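Local coordinates for BDI_3064 protein (Parabacteroides distasonis ATCC 8503, PDB 5Z06) that hydrolyses linear beta-1,2-glucan and beta-1,2-glucooligosaccharides of at least four glucose units, releasing sophorose from the non-reducing end, at residues A[310-315]-A[369-374]; A[318-323]-A[378-383]. All blocks are in the same frame, centred on the assembly; numbering follows the deposited sequence.

Contact 1 (A[310-315]-A[369-374])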
loop_
_atom_site.group_PDB
_atom_site.type_symbol
_atom_site.label_atom_id
_atom_site.label_comp_id
_atom_site.label_asym_id
_atom_site.label_seq_id
_atom_site.Cartn_x
_atom_site.Cartn_y
_atom_site.Cartn_z
ATOM N N ALA A 310 -1.100 -12.870 1.532
ATOM C CA ALA A 310 -0.902 -11.487 1.185
ATOM C C ALA A 310 0.034 -10.815 2.136
ATOM O O ALA A 310 -0.168 -10.839 3.336
ATOM C CB ALA A 310 -2.222 -10.738 1.167
ATOM N N ARG A 311 1.039 -10.167 1.575
ATOM C CA ARG A 311 1.882 -9.338 2.354
ATOM C C ARG A 311 1.120 -8.120 2.855
ATOM O O ARG A 311 0.184 -7.655 2.223
ATOM C CB ARG A 311 3.126 -8.970 1.544
ATOM C CG ARG A 311 4.020 -10.183 1.453
ATOM C CD ARG A 311 5.414 -9.884 1.019
ATOM N NE ARG A 311 5.540 -10.187 -0.379
ATOM C CZ ARG A 311 6.363 -11.069 -0.946
ATOM N NH1 ARG A 311 7.257 -11.782 -0.273
ATOM N NH2 ARG A 311 6.297 -11.190 -2.253
ATOM N N GLU A 312 1.505 -7.638 4.019
ATOM C CA GLU A 312 0.929 -6.424 4.544
ATOM C C GLU A 312 1.039 -5.307 3.522
ATOM O O GLU A 312 0.086 -4.579 3.287
ATOM C CB GLU A 312 1.631 -6.011 5.824
ATOM C CG GLU A 312 1.269 -4.626 6.357
ATOM C CD GLU A 312 -0.143 -4.466 6.869
ATOM O OE1 GLU A 312 -1.038 -5.294 6.560
ATOM O OE2 GLU A 312 -0.358 -3.475 7.618
ATOM N N ASN A 313 2.220 -5.165 2.949
ATOM C CA ASN A 313 2.453 -4.144 1.940
ATOM C C ASN A 313 3.724 -4.467 1.185
ATOM O O ASN A 313 4.577 -5.194 1.690
ATOM C CB ASN A 313 2.552 -2.727 2.557
ATOM C CG ASN A 313 3.697 -2.591 3.518
ATOM O OD1 ASN A 313 3.633 -3.098 4.641
ATOM N ND2 ASN A 313 4.773 -1.942 3.076
ATOM N N ILE A 314 3.822 -3.893 -0.010
ATOM C CA ILE A 314 4.997 -3.999 -0.881
ATOM C C ILE A 314 5.357 -2.577 -1.346
ATOM O O ILE A 314 4.481 -1.862 -1.883
ATOM C CB ILE A 314 4.708 -4.925 -2.085
ATOM C CG1 ILE A 314 4.166 -6.290 -1.590
ATOM C CG2 ILE A 314 5.947 -5.101 -2.961
ATOM C CD1 ILE A 314 3.868 -7.293 -2.706
ATOM N N PRO A 315 6.597 -2.138 -1.126
ATOM C CA PRO A 315 7.627 -2.890 -0.434
ATOM C C PRO A 315 7.430 -2.816 1.065
ATOM O O PRO A 315 7.238 -1.728 1.619
ATOM C CB PRO A 315 8.902 -2.168 -0.826
ATOM C CG PRO A 315 8.478 -0.741 -1.040
ATOM C CD PRO A 315 7.099 -0.830 -1.603
ATOM N N SER A 369 -3.805 -14.567 14.213
ATOM C CA SER A 369 -3.300 -13.227 14.418
ATOM C C SER A 369 -3.410 -12.409 13.129
ATOM O O SER A 369 -3.620 -12.940 12.039
ATOM C CB SER A 369 -1.832 -13.288 14.814
ATOM O OG SER A 369 -1.077 -13.955 13.828
ATOM N N HIS A 370 -3.232 -11.111 13.291
ATOM C CA HIS A 370 -3.239 -10.174 12.204
ATOM C C HIS A 370 -2.097 -10.485 11.260
ATOM O O HIS A 370 -2.277 -10.521 10.055
ATOM C CB HIS A 370 -3.043 -8.775 12.762
ATOM C CG HIS A 370 -3.299 -7.679 11.786
ATOM N ND1 HIS A 370 -3.680 -6.424 12.205
ATOM C CD2 HIS A 370 -3.233 -7.627 10.434
ATOM C CE1 HIS A 370 -3.824 -5.643 11.148
ATOM N NE2 HIS A 370 -3.575 -6.349 10.059
ATOM N N PHE A 371 -0.918 -10.672 11.842
ATOM C CA PHE A 371 0.279 -10.883 11.080
ATOM C C PHE A 371 0.887 -12.215 11.415
ATOM O O PHE A 371 0.939 -12.613 12.584
ATOM C CB PHE A 371 1.239 -9.774 11.359
ATOM C CG PHE A 371 0.683 -8.442 11.032
ATOM C CD1 PHE A 371 0.561 -8.047 9.702
ATOM C CD2 PHE A 371 0.263 -7.575 12.035
ATOM C CE1 PHE A 371 0.033 -6.803 9.380
ATOM C CE2 PHE A 371 -0.244 -6.329 11.723
ATOM C CZ PHE A 371 -0.349 -5.932 10.386
ATOM N N ILE A 372 1.311 -12.909 10.369
ATOM C CA ILE A 372 1.997 -14.169 10.492
ATOM C C ILE A 372 3.228 -14.124 9.594
ATOM O O ILE A 372 3.219 -13.514 8.514
ATOM C CB ILE A 372 1.098 -15.334 10.084
ATOM C CG1 ILE A 372 -0.305 -15.177 10.697
ATOM C CG2 ILE A 372 1.748 -16.648 10.492
ATOM C CD1 ILE A 372 -1.330 -16.209 10.234
ATOM N N ASP A 373 4.288 -14.766 10.049
ATOM C CA ASP A 373 5.470 -14.927 9.237
ATOM C C ASP A 373 5.149 -16.102 8.328
ATOM O O ASP A 373 4.975 -17.225 8.788
ATOM C CB ASP A 373 6.717 -15.150 10.113
ATOM C CG ASP A 373 7.996 -15.243 9.313
ATOM O OD1 ASP A 373 8.001 -15.830 8.213
ATOM O OD2 ASP A 373 9.021 -14.750 9.798
ATOM N N GLY A 374 5.059 -15.814 7.031
ATOM C CA GLY A 374 4.697 -16.797 6.024
ATOM C C GLY A 374 5.645 -17.967 5.909
ATOM O O GLY A 374 5.257 -19.017 5.460
HETATM O O HOH W 1 -3.428 -5.344 7.496
#
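E312 and F371 make a buried, water-assisted contact of a carboxylate with a ring edge, set between two small antiparallel ribbons. Strand 313-314 pairs with 663-664 and strand 371-373 with 320-322, in a protein whose family belongs to the six-hairpin glycosidase clan, consistent with an (alpha/alpha)6-type helical domain. No direct hydrogen bond joins 310-315 to 369-374. E312 turns its carboxylate to the rim of F371: OE1 lies 3.4 Å from F371 CE1, near the ring plane, and OE2 is 3.7 Å from CZ. The carboxylate stands across the ring edge, its plane 89° from that of the ring, with OE1 and OE2 on opposite sides of the ring plane. The side chain gets there by running CG anti to the backbone N and then bending at chi2 (68°). OE2 forms a salt bridge with R76, much earlier in the chain, which ties this corner to the N-terminal part. OE1 accepts a hydrogen bond from a water at 2.6 Å. The same water lies in the plane of the H370 imidazole, at its edge, 2.8 Å from NE2, and bridges the two residues across the 4.4 Å between H370 NE2 and E312 OE1. H370 and F371 lie face over face, with F371 CE2 3.3 Å above the centre of the imidazole. A glycerol bound beside H370 may mark a pocket here. Within 369-374, S369 OG donates a 2.7 Å hydrogen bond to F371 O, coming in 56° out of the carbonyl plane.

Contact 2 (A[318-323]-A[378-383])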
loop_
_atom_site.group_PDB
_atom_site.type_symbol
_atom_site.label_atom_id
_atom_site.label_comp_id
_atom_site.label_asym_id
_atom_site.label_seq_id
_atom_site.Cartn_x
_atom_site.Cartn_y
_atom_site.Cartn_z
ATOM N N ASN A 318 9.239 -8.783 3.876
ATOM C CA ASN A 318 9.276 -9.793 2.861
ATOM C C ASN A 318 8.433 -11.014 3.265
ATOM O O ASN A 318 7.805 -11.676 2.412
ATOM C CB ASN A 318 10.734 -10.169 2.595
ATOM C CG ASN A 318 10.877 -11.229 1.531
ATOM O OD1 ASN A 318 11.485 -12.289 1.759
ATOM N ND2 ASN A 318 10.299 -10.966 0.364
ATOM N N ASP A 319 8.414 -11.320 4.557
ATOM C CA ASP A 319 7.855 -12.588 5.037
ATOM C C ASP A 319 6.532 -12.464 5.746
ATOM O O ASP A 319 5.849 -13.459 5.949
ATOM C CB ASP A 319 8.840 -13.268 5.985
ATOM C CG ASP A 319 10.174 -13.580 5.322
ATOM O OD1 ASP A 319 10.240 -13.715 4.080
ATOM O OD2 ASP A 319 11.157 -13.694 6.061
ATOM N N MET A 320 6.153 -11.252 6.112
ATOM C CA MET A 320 5.004 -11.080 6.952
ATOM C C MET A 320 3.765 -10.955 6.110
ATOM O O MET A 320 3.662 -10.054 5.285
ATOM C CB MET A 320 5.171 -9.840 7.817
ATOM C CG MET A 320 4.112 -9.684 8.859
ATOM S SD MET A 320 4.406 -8.163 9.761
ATOM C CE MET A 320 3.855 -6.942 8.564
ATOM N N ILE A 321 2.816 -11.849 6.356
ATOM C CA ILE A 321 1.500 -11.776 5.743
ATOM C C ILE A 321 0.489 -11.207 6.702
ATOM O O ILE A 321 0.639 -11.286 7.916
ATOM C CB ILE A 321 1.043 -13.105 5.116
ATOM C CG1 ILE A 321 0.842 -14.228 6.133
ATOM C CG2 ILE A 321 2.021 -13.503 4.038
ATOM C CD1 ILE A 321 -0.589 -14.396 6.581
ATOM N N ALA A 322 -0.494 -10.532 6.128
ATOM C CA ALA A 322 -1.593 -9.946 6.879
ATOM C C ALA A 322 -2.781 -10.855 6.599
ATOM O O ALA A 322 -3.104 -11.118 5.446
ATOM C CB ALA A 322 -1.870 -8.533 6.413
ATOM N N THR A 323 -3.400 -11.361 7.656
ATOM C CA THR A 323 -4.429 -12.354 7.503
ATOM C C THR A 323 -5.719 -11.793 6.964
ATOM O O THR A 323 -6.385 -12.465 6.194
ATOM C CB THR A 323 -4.692 -13.035 8.844
ATOM O OG1 THR A 323 -4.894 -12.023 9.818
ATOM C CG2 THR A 323 -3.490 -13.876 9.210
ATOM N N LYS A 378 4.429 -18.446 12.364
ATOM C CA LYS A 378 4.491 -17.810 13.678
ATOM C C LYS A 378 3.927 -16.405 13.561
ATOM O O LYS A 378 4.218 -15.668 12.607
ATOM C CB LYS A 378 5.930 -17.732 14.223
ATOM C CG LYS A 378 6.636 -19.073 14.464
ATOM C CD LYS A 378 5.839 -20.041 15.328
ATOM C CE LYS A 378 5.482 -19.428 16.684
ATOM N NZ LYS A 378 4.603 -20.344 17.464
ATOM N N THR A 379 3.122 -16.046 14.546
ATOM C CA THR A 379 2.590 -14.713 14.674
ATOM C C THR A 379 3.717 -13.690 14.766
ATOM O O THR A 379 4.765 -13.946 15.341
ATOM C CB THR A 379 1.659 -14.665 15.875
ATOM O OG1 THR A 379 0.483 -15.400 15.526
ATOM C CG2 THR A 379 1.289 -13.214 16.310
ATOM N N VAL A 380 3.495 -12.549 14.131
ATOM C CA VAL A 380 4.406 -11.428 14.194
ATOM C C VAL A 380 3.631 -10.354 14.932
ATOM O O VAL A 380 2.525 -10.015 14.542
ATOM C CB VAL A 380 4.819 -10.943 12.774
ATOM C CG1 VAL A 380 5.713 -9.708 12.853
ATOM C CG2 VAL A 380 5.510 -12.073 12.014
ATOM N N ALA A 381 4.224 -9.823 15.992
ATOM C CA ALA A 381 3.620 -8.780 16.801
ATOM C C ALA A 381 3.981 -7.423 16.189
ATOM O O ALA A 381 4.582 -6.549 16.812
ATOM C CB ALA A 381 4.089 -8.908 18.244
ATOM N N PHE A 382 3.544 -7.248 14.948
ATOM C CA PHE A 382 3.922 -6.106 14.142
ATOM C C PHE A 382 3.434 -4.785 14.720
ATOM O O PHE A 382 4.137 -3.799 14.638
ATOM C CB PHE A 382 3.383 -6.275 12.726
ATOM C CG PHE A 382 3.848 -5.218 11.773
ATOM C CD1 PHE A 382 5.203 -5.063 11.501
ATOM C CD2 PHE A 382 2.933 -4.380 11.140
ATOM C CE1 PHE A 382 5.640 -4.099 10.619
ATOM C CE2 PHE A 382 3.361 -3.412 10.257
ATOM C CZ PHE A 382 4.716 -3.271 9.995
ATOM N N PHE A 383 2.233 -4.784 15.289
ATOM C CA PHE A 383 1.651 -3.582 15.905
ATOM C C PHE A 383 2.061 -3.338 17.360
ATOM O O PHE A 383 1.598 -2.369 17.985
ATOM C CB PHE A 383 0.118 -3.620 15.815
ATOM C CG PHE A 383 -0.433 -3.369 14.444
ATOM C CD1 PHE A 383 0.369 -2.954 13.373
ATOM C CD2 PHE A 383 -1.793 -3.470 14.252
ATOM C CE1 PHE A 383 -0.185 -2.704 12.145
ATOM C CE2 PHE A 383 -2.349 -3.213 13.022
ATOM C CZ PHE A 383 -1.539 -2.837 11.969
#
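M320 reaches across from strand 320-322 to V380 and F382 in the loop between strands 371-373 and 390-391, making a Met-aromatic contact with an aliphatic flank. The backbones run well apart, about 7.3 Å from M320 CA to V380 CA, and side chains alone close the distance. M320 is extended through its first two torsions and bends only at the last (chi3 75°), which folds the methyl down onto F382. There CE sits 3.6 Å from the centroid of the F382 ring and only 9° off the ring normal, a clear CH-pi contact over one face. The sulfur is displaced toward the root of the phenylalanine: SD is 3.6 Å from F382 CG, approaching the ring obliquely. F382 has its own CG anti to the backbone N (chi1 -174°), which throws the ring back toward the strand. V380 adds its CG1 methyl, 3.7 Å from M320 SD. The two loop residues are brought round by an inverse gamma turn centred on A381, whose bond from F382 N to V380 O is weak. F371 meets F382 edge-to-face and also touches M320, extending the apolar cluster. With no hydrogen bond across these segments, the loop is joined to the strand here by dispersion and by the weak pull of a polarised methyl on the pi cloud, which needs the methyl over the ring face, as the bend at chi3 provides.

Overall arrangement
The segments alternate along the chain, 310-315, 318-323, 369-374 and then 378-383, so the connections of contact 1 and contact 2 cross, with helices 323-338 and 344-360 in the span both bridge. Their centres lie only about 5 Å apart. The ribbon of strands 320-322 and 371-373 joins them, each contact supplying one strand. Backbone ties link them further: G374 N lies 2.7 Å from D319 O and D373 N 2.7 Å from K378 O, both probable hydrogen bonds. Ribbon and loop pack against 310-315, itself linked to R76 in the N-terminal part and to strand 663-664, so pieces distant in sequence meet here, polar and buried at contact 1, apolar and partly exposed at contact 2.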